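Local coordinates for protein rutinosidase (Aspergillus niger, PDB 6I1A) that hydrolyses glycosides such as rutin to release the disaccharide rutinose, and probably also acts on beta-1,3-glucans, as a secreted family 5 glycoside hydrolase, at residues S39-K44 and W53-H58. Residues are numbered along the deposited sequence; the frame is centred on the assembly and turned at random.
With NAG (2-acetamido-2-deoxy-beta-D-glucopyranose), chain G; EDO (1,2-ethanediol), chain M.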
loop_
_atom_site.group_PDB
_atom_site.type_symbol
_atom_site.label_atom_id
_atom_site.label_comp_id
_atom_site.label_asym_id
_atom_site.label_seq_id
_atom_site.Cartn_x
_atom_site.Cartn_y
_atom_site.Cartn_z
ATOM N N SER A 39 27.995 12.106 1.787
ATOM C CA SER A 39 28.594 11.720 0.480
ATOM C C SER A 39 30.127 11.847 0.533
ATOM O O SER A 39 30.744 11.000 -0.082
ATOM C CB SER A 39 28.028 12.620 -0.645
ATOM O OG SER A 39 26.612 12.491 -0.680
ATOM N N LEU A 40 30.646 12.862 1.207
ATOM C CA LEU A 40 32.127 13.077 1.214
ATOM C C LEU A 40 32.756 11.908 1.962
ATOM O O LEU A 40 33.671 11.261 1.407
ATOM C CB LEU A 40 32.457 14.395 1.882
ATOM C CG LEU A 40 33.949 14.691 2.027
ATOM C CD1 LEU A 40 34.659 14.538 0.685
ATOM C CD2 LEU A 40 34.126 16.102 2.575
ATOM N N PHE A 41 32.128 11.519 3.056
ATOM C CA PHE A 41 32.668 10.370 3.834
ATOM C C PHE A 41 32.680 9.139 2.957
ATOM O O PHE A 41 33.680 8.392 2.916
ATOM C CB PHE A 41 31.840 10.224 5.107
ATOM C CG PHE A 41 32.270 9.035 5.919
ATOM C CD1 PHE A 41 33.421 9.116 6.675
ATOM C CD2 PHE A 41 31.523 7.873 5.951
ATOM C CE1 PHE A 41 33.804 8.014 7.457
ATOM C CE2 PHE A 41 31.932 6.780 6.699
ATOM C CZ PHE A 41 33.109 6.850 7.413
ATOM N N TRP A 42 31.554 8.774 2.391
ATOM C CA TRP A 42 31.392 7.544 1.611
ATOM C C TRP A 42 32.314 7.543 0.402
ATOM O O TRP A 42 32.951 6.515 0.060
ATOM C CB TRP A 42 29.944 7.274 1.208
ATOM C CG TRP A 42 29.682 5.817 1.038
ATOM C CD1 TRP A 42 29.687 5.054 -0.075
ATOM C CD2 TRP A 42 29.456 4.894 2.143
ATOM N NE1 TRP A 42 29.430 3.741 0.213
ATOM C CE2 TRP A 42 29.315 3.628 1.591
ATOM C CE3 TRP A 42 29.300 5.084 3.519
ATOM C CZ2 TRP A 42 28.985 2.510 2.371
ATOM C CZ3 TRP A 42 29.008 3.971 4.304
ATOM C CH2 TRP A 42 28.864 2.722 3.720
ATOM N N ASP A 43 32.369 8.678 -0.307
ATOM C CA ASP A 43 33.194 8.718 -1.531
ATOM C C ASP A 43 34.663 8.576 -1.163
ATOM O O ASP A 43 35.383 7.902 -1.941
ATOM C CB ASP A 43 32.942 10.035 -2.261
ATOM C CG ASP A 43 31.585 10.153 -2.904
ATOM O OD1 ASP A 43 30.824 9.174 -2.903
ATOM O OD2 ASP A 43 31.293 11.279 -3.398
ATOM N N LYS A 44 35.104 9.167 -0.073
ATOM C CA LYS A 44 36.520 9.106 0.377
ATOM C C LYS A 44 36.893 7.702 0.880
ATOM O O LYS A 44 38.007 7.227 0.585
ATOM C CB LYS A 44 36.804 10.126 1.466
ATOM C CG LYS A 44 38.266 10.285 1.845
ATOM C CD LYS A 44 38.470 11.531 2.644
ATOM C CE LYS A 44 39.905 11.661 3.108
ATOM N NZ LYS A 44 39.960 12.431 4.370
ATOM N N TRP A 53 29.823 -2.780 6.236
ATOM C CA TRP A 53 30.617 -4.049 6.215
ATOM C C TRP A 53 31.739 -3.946 5.184
ATOM O O TRP A 53 32.929 -4.108 5.512
ATOM C CB TRP A 53 29.670 -5.206 5.932
ATOM C CG TRP A 53 30.316 -6.559 5.954
ATOM C CD1 TRP A 53 31.107 -7.105 4.988
ATOM C CD2 TRP A 53 30.083 -7.617 6.919
ATOM N NE1 TRP A 53 31.426 -8.411 5.309
ATOM C CE2 TRP A 53 30.813 -8.749 6.476
ATOM C CE3 TRP A 53 29.372 -7.701 8.117
ATOM C CZ2 TRP A 53 30.844 -9.938 7.214
ATOM C CZ3 TRP A 53 29.359 -8.892 8.808
ATOM C CH2 TRP A 53 30.093 -9.981 8.362
ATOM N N GLY A 54 31.399 -3.624 3.945
ATOM C CA GLY A 54 32.395 -3.557 2.853
ATOM C C GLY A 54 33.284 -2.338 2.986
ATOM O O GLY A 54 34.462 -2.414 2.580
ATOM N N LEU A 55 32.794 -1.203 3.462
ATOM C CA LEU A 55 33.663 -0.031 3.765
ATOM C C LEU A 55 34.755 -0.432 4.758
ATOM O O LEU A 55 35.963 -0.109 4.555
ATOM C CB LEU A 55 32.803 1.115 4.291
ATOM C CG LEU A 55 33.552 2.353 4.749
ATOM C CD1 LEU A 55 32.725 3.606 4.430
ATOM C CD2 LEU A 55 33.907 2.298 6.206
ATOM N N CYS A 56 34.398 -1.165 5.792
ATOM C CA CYS A 56 35.383 -1.562 6.819
ATOM C C CYS A 56 36.353 -2.573 6.221
ATOM O O CYS A 56 37.588 -2.423 6.489
ATOM C CB CYS A 56 34.646 -2.151 8.012
ATOM S SG CYS A 56 35.619 -2.208 9.526
ATOM N N GLU A 57 35.859 -3.533 5.462
ATOM C CA GLU A 57 36.724 -4.510 4.771
ATOM C C GLU A 57 37.709 -3.738 3.872
ATOM O O GLU A 57 38.951 -4.032 3.869
ATOM C CB GLU A 57 35.908 -5.482 3.954
ATOM C CG GLU A 57 36.737 -6.503 3.177
ATOM C CD GLU A 57 36.023 -7.764 2.751
ATOM O OE1 GLU A 57 34.827 -7.818 2.865
ATOM O OE2 GLU A 57 36.711 -8.708 2.308
ATOM N N HIS A 58 37.215 -2.784 3.098
ATOM C CA HIS A 58 38.089 -2.026 2.158
ATOM C C HIS A 58 39.175 -1.293 2.915
ATOM O O HIS A 58 40.351 -1.251 2.415
ATOM C CB HIS A 58 37.199 -1.012 1.413
ATOM C CG HIS A 58 37.951 0.054 0.688
ATOM N ND1 HIS A 58 38.810 -0.259 -0.375
ATOM C CD2 HIS A 58 38.086 1.361 0.913
ATOM C CE1 HIS A 58 39.373 0.882 -0.806
ATOM N NE2 HIS A 58 38.958 1.891 -0.041
HETATM C C1 NAG G . 28.477 15.532 -3.587
HETATM C C2 NAG G . 28.917 16.290 -4.850
HETATM C C3 NAG G . 30.212 15.702 -5.348
HETATM C C4 NAG G . 31.242 15.747 -4.275
HETATM C C5 NAG G . 30.663 14.926 -3.124
HETATM C C6 NAG G . 31.572 14.779 -1.926
HETATM C C7 NAG G . 26.954 17.093 -6.072
HETATM C C8 NAG G . 27.234 18.439 -5.485
HETATM N N2 NAG G . 27.860 16.099 -5.877
HETATM O O3 NAG G . 30.610 16.454 -6.504
HETATM O O4 NAG G . 32.480 15.083 -4.716
HETATM O O5 NAG G . 29.497 15.661 -2.681
HETATM O O6 NAG G . 32.005 16.082 -1.519
HETATM O O7 NAG G . 25.877 16.880 -6.609
HETATM C C1 EDO M . 27.468 8.459 -1.883
HETATM O O1 EDO M . 28.130 9.645 -2.315
HETATM C C2 EDO M . 26.029 8.765 -1.648
HETATM O O2 EDO M . 25.739 9.851 -0.804
HETATM O O HOH W 1 39.075 4.489 -0.365
#
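One face of the W42 indole receives a methyl of L55: CD1 stands 3.9 Å from the centroid of the six-membered ring and 17° off its normal, a CH-pi contact displaced toward the rim, where CZ3 of W42 is the nearest atom to L55 CD1 at 3.7 Å. At the indole's polar edge, NE1 donates to the carbonyl O of A49, which pins the ring's orientation; C1 of a 1,2-ethanediol approaches the ring obliquely. The H58 imidazole has a water in its plane, at the edge, 2.6 Å from H58 NE2. This water donates to K44 O at 3.1 Å and so bridges 39-44 and 53-58, which no direct hydrogen bond joins.

The L55 methyl also touches F41, whose CE2 is 4.0 Å from L55 CD1 on an oblique approach, with the two side chains crossing at about a right angle. One methyl thus fills the corner formed by two rings of helix 39-45. L55 reaches them with CG anti to the backbone N (chi1 175°); the CB atoms of W42 and F41 set off across the line between the helices, yet their rings extend to meet it. The ethanediol, probably from the crystallisation liquor, accepts from S39 OG through O2 and donates through O1 to D43 OD1. S39, L40 and D43 also lie against a protein-linked glycan.

Helix 63-73 extends the apolar cluster, with V66 and L67 packing on F41 and R70 making a cation-pi contact with it, and the C56–C63 disulfide ties that helix to 52-59. The two short helices belong to the long excursion that follows strand 22-26, an elaboration at the C-terminal end of the strands, the active-site side of the family 5 (beta/alpha)8 TIM barrel.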